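PDB 2OX4: putative mandelate racemase from Zymomonas mobilis, which binds a magnesium ion and probably acts as a lyase of the mandelate racemase group within the enolase superfamily. Local coordinates for residues Ser96-Asp99 / Ile100-Asp104; Leu155-Ala159 / Glu160-Ala164; Pro246-Pro249 / Arg250-Lys253. One frame throughout, in Å; residues are numbered along the deposited sequence. Where two conformers were deposited one is given.

Contact 1. Residues Ser96-Asp99 / Ile100-Asp104; sequences SAFD and IAFWD
The ring of Phe102 carries the carbonyl oxygen of Phe98 on one face: Phe98 O stands 3.1 Å above the ring plane, over its centre. The indole of Trp103 is met at its edge instead, where CG and the backbone O of Asp99 both lie near its plane. These are i to i+4 contacts within helix 89-110 of the N-terminal domain, a helix that packs on the antiparallel sheet of that domain through strand 24-30. Phe98 O has two roles, since it also accepts the amide of Phe102, with N to O 2.9 Å. Having CG of Phe102 beside its own backbone N (chi1 -57°) folds the ring back along the helix over that carbonyl, and the far end of the ring, CZ, reaches CB of Phe98 at 3.7 Å. The Phe98 ring itself leads off toward Leu55, Tyr58 and Leu62 of helix 48-62, whereas Phe102 is covered by Pro67, Thr70 and Ile73. An alanine in place of Phe102 would probably open a gap between the helix and this cover, leaving Phe98 CB without its neighbour and Phe98 O without the ring face beneath it. One residue further along the helix, Asp99 and Trp103 lie side by side, pointing the same way, with carboxylate and indole planes 63° apart. Their polar ends share a partner in the barrel domain: Thr298 OG1 is hydrogen-bonded to both Asp99 OD1 and Trp103 NE1, tying this helix to helix 296-309, and Phe297 meets the Trp103 ring edge-to-face. On another side of the helix, CG1 of Ile100 lies 3.4 Å from Ser96 O, the acceptor of its own amide. Between the paired acid and indole, the carboxylate oxygen Asp99 OD2 comes to 3.3 Å from Trp103 CD1.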
loop_
_atom_site.group_PDB
_atom_site.type_symbol
_atom_site.label_atom_id
_atom_site.label_comp_id
_atom_site.label_asym_id
_atom_site.label_seq_id
_atom_site.Cartn_x
_atom_site.Cartn_y
_atom_site.Cartn_z
ATOM N N SER C 96 22.555 26.314 -8.530
ATOM C CA SER C 96 21.558 27.392 -8.446
ATOM C C SER C 96 22.168 28.739 -8.817
ATOM O O SER C 96 21.595 29.481 -9.622
ATOM C CB SER C 96 21.006 27.510 -7.027
ATOM O OG SER C 96 20.343 26.328 -6.608
ATOM N N ALA C 97 23.314 29.059 -8.213
ATOM C CA ALA C 97 23.858 30.415 -8.334
ATOM C C ALA C 97 24.274 30.681 -9.770
ATOM O O ALA C 97 23.960 31.736 -10.342
ATOM C CB ALA C 97 25.014 30.647 -7.355
ATOM N N PHE C 98 24.935 29.701 -10.374
ATOM C CA PHE C 98 25.298 29.783 -11.774
ATOM C C PHE C 98 24.081 29.909 -12.683
ATOM O O PHE C 98 24.055 30.757 -13.579
ATOM C CB PHE C 98 26.196 28.601 -12.163
ATOM C CG PHE C 98 27.622 28.785 -11.732
ATOM C CD1 PHE C 98 28.199 27.941 -10.800
ATOM C CD2 PHE C 98 28.376 29.841 -12.248
ATOM C CE1 PHE C 98 29.528 28.124 -10.412
ATOM C CE2 PHE C 98 29.708 30.028 -11.863
ATOM C CZ PHE C 98 30.278 29.177 -10.943
ATOM N N ASP C 99 23.057 29.102 -12.423
ATOM C CA ASP C 99 21.848 29.122 -13.246
ATOM C C ASP C 99 21.193 30.512 -13.258
ATOM O O ASP C 99 20.820 31.017 -14.314
ATOM C CB ASP C 99 20.871 28.017 -12.809
ATOM C CG ASP C 99 19.670 27.919 -13.721
ATOM O OD1 ASP C 99 19.762 27.259 -14.781
ATOM O OD2 ASP C 99 18.645 28.519 -13.368
ATOM N N ILE C 100 21.109 31.143 -12.084
ATOM C CA ILE C 100 20.550 32.494 -11.971
ATOM C C ILE C 100 21.361 33.478 -12.854
ATOM O O ILE C 100 20.780 34.254 -13.632
ATOM C CB ILE C 100 20.488 32.964 -10.487
ATOM C CG1 ILE C 100 19.485 32.107 -9.689
ATOM C CG2 ILE C 100 20.079 34.465 -10.398
ATOM C CD1 ILE C 100 19.641 32.215 -8.143
ATOM N N ALA C 101 22.686 33.410 -12.761
ATOM C CA ALA C 101 23.563 34.287 -13.561
ATOM C C ALA C 101 23.411 34.044 -15.077
ATOM O O ALA C 101 23.445 34.992 -15.877
ATOM C CB ALA C 101 25.000 34.117 -13.138
ATOM N N PHE C 102 23.232 32.785 -15.474
ATOM C CA PHE C 102 22.986 32.481 -16.887
ATOM C C PHE C 102 21.700 33.123 -17.410
ATOM O O PHE C 102 21.696 33.703 -18.509
ATOM C CB PHE C 102 22.936 30.970 -17.139
ATOM C CG PHE C 102 24.171 30.231 -16.708
ATOM C CD1 PHE C 102 24.072 28.910 -16.282
ATOM C CD2 PHE C 102 25.428 30.840 -16.735
ATOM C CE1 PHE C 102 25.196 28.206 -15.875
ATOM C CE2 PHE C 102 26.570 30.143 -16.315
ATOM C CZ PHE C 102 26.456 28.823 -15.893
ATOM N N TRP C 103 20.617 33.022 -16.639
ATOM C CA TRP C 103 19.362 33.642 -17.047
ATOM C C TRP C 103 19.483 35.175 -17.083
ATOM O O TRP C 103 18.942 35.807 -17.986
ATOM C CB TRP C 103 18.189 33.192 -16.177
ATOM C CG TRP C 103 17.711 31.777 -16.493
ATOM C CD1 TRP C 103 18.092 30.620 -15.871
ATOM C CD2 TRP C 103 16.772 31.396 -17.505
ATOM N NE1 TRP C 103 17.437 29.540 -16.433
ATOM C CE2 TRP C 103 16.618 29.992 -17.432
ATOM C CE3 TRP C 103 16.034 32.110 -18.459
ATOM C CZ2 TRP C 103 15.761 29.286 -18.286
ATOM C CZ3 TRP C 103 15.183 31.408 -19.309
ATOM C CH2 TRP C 103 15.058 30.010 -19.222
ATOM N N ASP C 104 20.211 35.746 -16.122
ATOM C CA ASP C 104 20.558 37.177 -16.150
ATOM C C ASP C 104 21.233 37.530 -17.479
ATOM O O ASP C 104 20.809 38.472 -18.165
ATOM C CB ASP C 104 21.448 37.528 -14.951
ATOM C CG ASP C 104 21.520 39.027 -14.673
ATOM O OD1 ASP C 104 20.614 39.777 -15.093
ATOM O OD2 ASP C 104 22.487 39.448 -13.996
#

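Contact 2. Residues Leu155-Ala159 / Glu160-Ala164; sequences LKAVA and EGYDA
Tyr162 and Glu160 both set CG beside the backbone N and opposite the carbonyl carbon (chi1 -63° in each), which turns their side chains back against the last turn of helix 147-159, Tyr162 onto Ala157 and Glu160 onto Lys156. The backbone closes this helix with a Schellman motif centred on Gly161, whose phi of 102° would press a CB against the carbonyl oxygen of Glu160. Gly161 N bonds to Val158 O at 2.9 Å, while Tyr162 N makes a weak bond to Ala157 O at 3.3 Å. Glu160 N is held only weakly, by Lys156 O and Ala157 O. The extended Glu160 side chain passes Lys156 O, its CG 3.5 Å away, and its OE1, which lies in the plane of the Tyr162 ring at its edge, accepts the indole N-H of Trp137. Trp137 also packs edge-to-face with that ring, so the two side chains of the turn share one neighbour. From here the chain enters strand 164-167 of the barrel, against strand 126-131. At the ring edge, Ala157 O lies in plane, 3.2 Å from Tyr162 CD2.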
loop_
_atom_site.group_PDB
_atom_site.type_symbol
_atom_site.label_atom_id
_atom_site.label_comp_id
_atom_site.label_asym_id
_atom_site.label_seq_id
_atom_site.Cartn_x
_atom_site.Cartn_y
_atom_site.Cartn_z
ATOM N N LEU C 155 1.925 45.448 14.036
ATOM C CA LEU C 155 1.292 46.733 13.727
ATOM C C LEU C 155 2.141 47.664 12.864
ATOM O O LEU C 155 1.589 48.358 12.009
ATOM C CB LEU C 155 0.821 47.438 15.001
ATOM C CG LEU C 155 -0.369 46.795 15.715
ATOM C CD1 LEU C 155 -0.606 47.481 17.061
ATOM C CD2 LEU C 155 -1.627 46.842 14.857
ATOM N N LYS C 156 3.464 47.672 13.087
ATOM C CA LYS C 156 4.406 48.397 12.231
ATOM C C LYS C 156 4.329 47.922 10.786
ATOM O O LYS C 156 4.331 48.734 9.855
ATOM C CB LYS C 156 5.844 48.243 12.737
ATOM C CG LYS C 156 6.144 48.982 14.037
ATOM C CD LYS C 156 7.569 48.731 14.497
ATOM C CE LYS C 156 7.820 49.356 15.868
ATOM N NZ LYS C 156 9.067 48.840 16.494
ATOM N N ALA C 157 4.266 46.604 10.600
ATOM C CA ALA C 157 4.117 46.039 9.260
ATOM C C ALA C 157 2.788 46.453 8.627
ATOM O O ALA C 157 2.757 46.901 7.487
ATOM C CB ALA C 157 4.232 44.519 9.309
ATOM N N VAL C 158 1.699 46.303 9.379
ATOM C CA VAL C 158 0.358 46.679 8.916
ATOM C C VAL C 158 0.288 48.165 8.519
ATOM O O VAL C 158 -0.314 48.522 7.501
ATOM C CB VAL C 158 -0.725 46.350 9.980
ATOM C CG1 VAL C 158 -2.055 47.030 9.649
ATOM C CG2 VAL C 158 -0.920 44.841 10.083
ATOM N N ALA C 159 0.935 49.016 9.312
ATOM C CA ALA C 159 0.964 50.459 9.041
ATOM C C ALA C 159 1.658 50.789 7.711
ATOM O O ALA C 159 1.324 51.788 7.061
ATOM C CB ALA C 159 1.635 51.192 10.196
ATOM N N GLU C 160 2.605 49.938 7.309
ATOM C CA GLU C 160 3.228 50.014 5.986
ATOM C C GLU C 160 2.411 49.421 4.824
ATOM O O GLU C 160 2.818 49.520 3.672
ATOM C CB GLU C 160 4.648 49.428 6.016
ATOM C CG GLU C 160 5.608 50.185 6.922
ATOM C CD GLU C 160 7.036 49.623 6.921
ATOM O OE1 GLU C 160 7.298 48.586 6.271
ATOM O OE2 GLU C 160 7.904 50.230 7.579
ATOM N N GLY C 161 1.266 48.817 5.121
ATOM C CA GLY C 161 0.378 48.299 4.078
ATOM C C GLY C 161 0.411 46.787 3.850
ATOM O O GLY C 161 -0.268 46.284 2.951
ATOM N N TYR C 162 1.203 46.058 4.642
ATOM C CA TYR C 162 1.193 44.582 4.562
ATOM C C TYR C 162 -0.111 44.019 5.136
ATOM O O TYR C 162 -0.600 44.489 6.164
ATOM C CB TYR C 162 2.394 43.972 5.293
ATOM C CG TYR C 162 3.739 44.345 4.710
ATOM C CD1 TYR C 162 4.305 43.603 3.669
ATOM C CD2 TYR C 162 4.447 45.450 5.194
ATOM C CE1 TYR C 162 5.529 43.954 3.124
ATOM C CE2 TYR C 162 5.677 45.803 4.663
ATOM C CZ TYR C 162 6.212 45.052 3.631
ATOM O OH TYR C 162 7.420 45.404 3.102
ATOM N N ASP C 163 -0.683 43.029 4.459
ATOM C CA ASP C 163 -1.866 42.342 4.972
ATOM C C ASP C 163 -1.557 40.887 5.354
ATOM O O ASP C 163 -2.460 40.046 5.434
ATOM C CB ASP C 163 -3.045 42.432 3.990
ATOM C CG ASP C 163 -2.821 41.658 2.679
ATOM O OD1 ASP C 163 -1.806 40.955 2.510
ATOM O OD2 ASP C 163 -3.696 41.759 1.798
ATOM N N ALA C 164 -0.278 40.619 5.580
ATOM C CA ALA C 164 0.184 39.332 6.089
ATOM C C ALA C 164 1.535 39.505 6.761
ATOM O O ALA C 164 2.369 40.330 6.336
ATOM C CB ALA C 164 0.282 38.313 4.944
#

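Contact 3. Residues Pro246-Pro249 / Arg250-Lys253; sequences PLNP and RLLK
Asn248 and Leu251 cross at about a right angle, the amide of the one laid across the branched end of the other: ND2 of Asn248 is 3.7 Å from Leu251 CG, and Asn248 CB is 3.9 Å from Leu251 CD1. Toward Arg250 the same asparagine behaves differently. The two side chains run alongside each other in the same direction, their amide and guanidinium planes 52° apart, and a single water joins them. It donates to Asn248 OD1 at 2.9 Å and accepts from Arg250 NE at 2.6 Å, sitting in the guanidinium plane at its edge. Both residues have CG opposite the backbone N (chi1 -179° for Asn248), which sends the side chains out together, and a bend at chi3 of Arg250 (60°) then turns the guanidinium group so that NE can meet the water. Further polar partners lie outside the turn: Asn248 ND2 bonds to Ile309 O and Arg250 NH1 to Leu279 O, both of a third subunit, while Arg250 NH2 forms a salt bridge with Glu254 of its own chain. Asn248 also packs on Leu276 of a second subunit, which places this turn where subunits meet. In the backbone, Leu251 N bonds to Asn248 O at 3.1 Å and Leu252 N to Pro249 O at 3.0 Å. Pro249 packs on Pro277 and Phe278 of helix 271-280, and Leu252 also reaches Phe278, fastening the turn to a neighbouring helix of the same chain. Two successive i to i+3 backbone bonds accepted by the Asn-Pro pair thus lead the chain into helix 250-258, in the beta-alpha connection that follows strand 237-241, the strand carrying the magnesium ligand Glu241, in the enolase-superfamily barrel.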
loop_
_atom_site.group_PDB
_atom_site.type_symbol
_atom_site.label_atom_id
_atom_site.label_comp_id
_atom_site.label_asym_id
_atom_site.label_seq_id
_atom_site.Cartn_x
_atom_site.Cartn_y
_atom_site.Cartn_z
ATOM N N PRO C 246 13.292 17.985 7.565
ATOM C CA PRO C 246 12.820 17.486 6.260
ATOM C C PRO C 246 13.504 16.225 5.693
ATOM O O PRO C 246 13.109 15.753 4.633
ATOM C CB PRO C 246 13.028 18.690 5.324
ATOM C CG PRO C 246 14.163 19.452 5.932
ATOM C CD PRO C 246 14.106 19.212 7.432
ATOM N N LEU C 247 14.499 15.675 6.393
ATOM C CA LEU C 247 15.268 14.520 5.904
ATOM C C LEU C 247 14.572 13.141 5.831
ATOM O O LEU C 247 14.981 12.307 5.029
ATOM C CB LEU C 247 16.587 14.388 6.681
ATOM C CG LEU C 247 17.810 15.231 6.317
ATOM C CD1 LEU C 247 19.074 14.566 6.904
ATOM C CD2 LEU C 247 17.968 15.420 4.805
ATOM N N ASN C 248 13.542 12.897 6.650
ATOM C CA ASN C 248 12.639 11.714 6.495
ATOM C C ASN C 248 11.249 12.233 6.098
ATOM O O ASN C 248 10.422 12.512 6.966
ATOM C CB ASN C 248 12.573 10.915 7.826
ATOM C CG ASN C 248 11.684 9.653 7.759
ATOM O OD1 ASN C 248 11.062 9.338 6.742
ATOM N ND2 ASN C 248 11.639 8.923 8.867
ATOM N N PRO C 249 11.011 12.425 4.784
ATOM C CA PRO C 249 9.797 13.119 4.290
ATOM C C PRO C 249 8.465 12.561 4.785
ATOM O O PRO C 249 7.541 13.357 5.028
ATOM C CB PRO C 249 9.912 12.990 2.757
ATOM C CG PRO C 249 11.401 12.904 2.525
ATOM C CD PRO C 249 11.910 12.051 3.678
ATOM N N ARG C 250 8.365 11.228 4.943
ATOM C CA ARG C 250 7.155 10.574 5.453
ATOM C C ARG C 250 6.641 11.146 6.778
ATOM O O ARG C 250 5.447 11.136 7.024
ATOM C CB ARG C 250 7.327 9.046 5.579
ATOM C CG ARG C 250 6.016 8.303 5.878
ATOM C CD ARG C 250 6.225 6.808 6.090
ATOM N NE ARG C 250 7.119 6.521 7.213
ATOM C CZ ARG C 250 6.722 6.189 8.440
ATOM N NH1 ARG C 250 7.629 5.950 9.382
ATOM N NH2 ARG C 250 5.428 6.089 8.733
ATOM N N LEU C 251 7.536 11.666 7.615
ATOM C CA LEU C 251 7.112 12.234 8.888
ATOM C C LEU C 251 6.162 13.413 8.719
ATOM O O LEU C 251 5.273 13.596 9.544
ATOM C CB LEU C 251 8.307 12.625 9.763
ATOM C CG LEU C 251 9.218 11.457 10.141
ATOM C CD1 LEU C 251 10.418 11.983 10.936
ATOM C CD2 LEU C 251 8.465 10.357 10.908
ATOM N N LEU C 252 6.327 14.190 7.648
ATOM C CA LEU C 252 5.395 15.302 7.404
ATOM C C LEU C 252 3.996 14.809 7.044
ATOM O O LEU C 252 3.000 15.402 7.458
ATOM C CB LEU C 252 5.940 16.276 6.358
ATOM C CG LEU C 252 5.314 17.678 6.391
ATOM C CD1 LEU C 252 5.698 18.395 7.687
ATOM C CD2 LEU C 252 5.816 18.474 5.203
ATOM N N LYS C 253 3.913 13.703 6.308
ATOM C CA LYS C 253 2.620 13.046 6.091
ATOM C C LYS C 253 1.960 12.633 7.422
ATOM O O LYS C 253 0.750 12.850 7.631
ATOM C CB LYS C 253 2.776 11.837 5.154
ATOM C CG LYS C 253 1.457 11.208 4.735
ATOM C CD LYS C 253 1.664 9.913 3.989
ATOM C CE LYS C 253 0.315 9.291 3.655
ATOM N NZ LYS C 253 0.453 7.898 3.163
HETATM O O HOH W 1 9.731 6.848 7.342
#

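In the fold
The three contacts follow one another along the chain without interleaving, and their centres are 30 to 34 Å apart. Contact 1 lies within helix 89-110 of the N-terminal domain; contacts 2 and 3 belong to the barrel domain, one at the end of helix 147-159 and the other where the chain passes into helix 250-258. Contacts 1 and 2 lie on opposite sides of the chain's centre. In the barrel, contact 2 is an alpha-to-beta turn leading into strand 164-167, away from the metal site, and contact 3 a beta-to-alpha connection after strand 237-241. Asp99 and Trp103 of contact 1 reach helix 296-309 of the barrel domain and so join the two domains, whereas contact 3 meets neighbouring subunits.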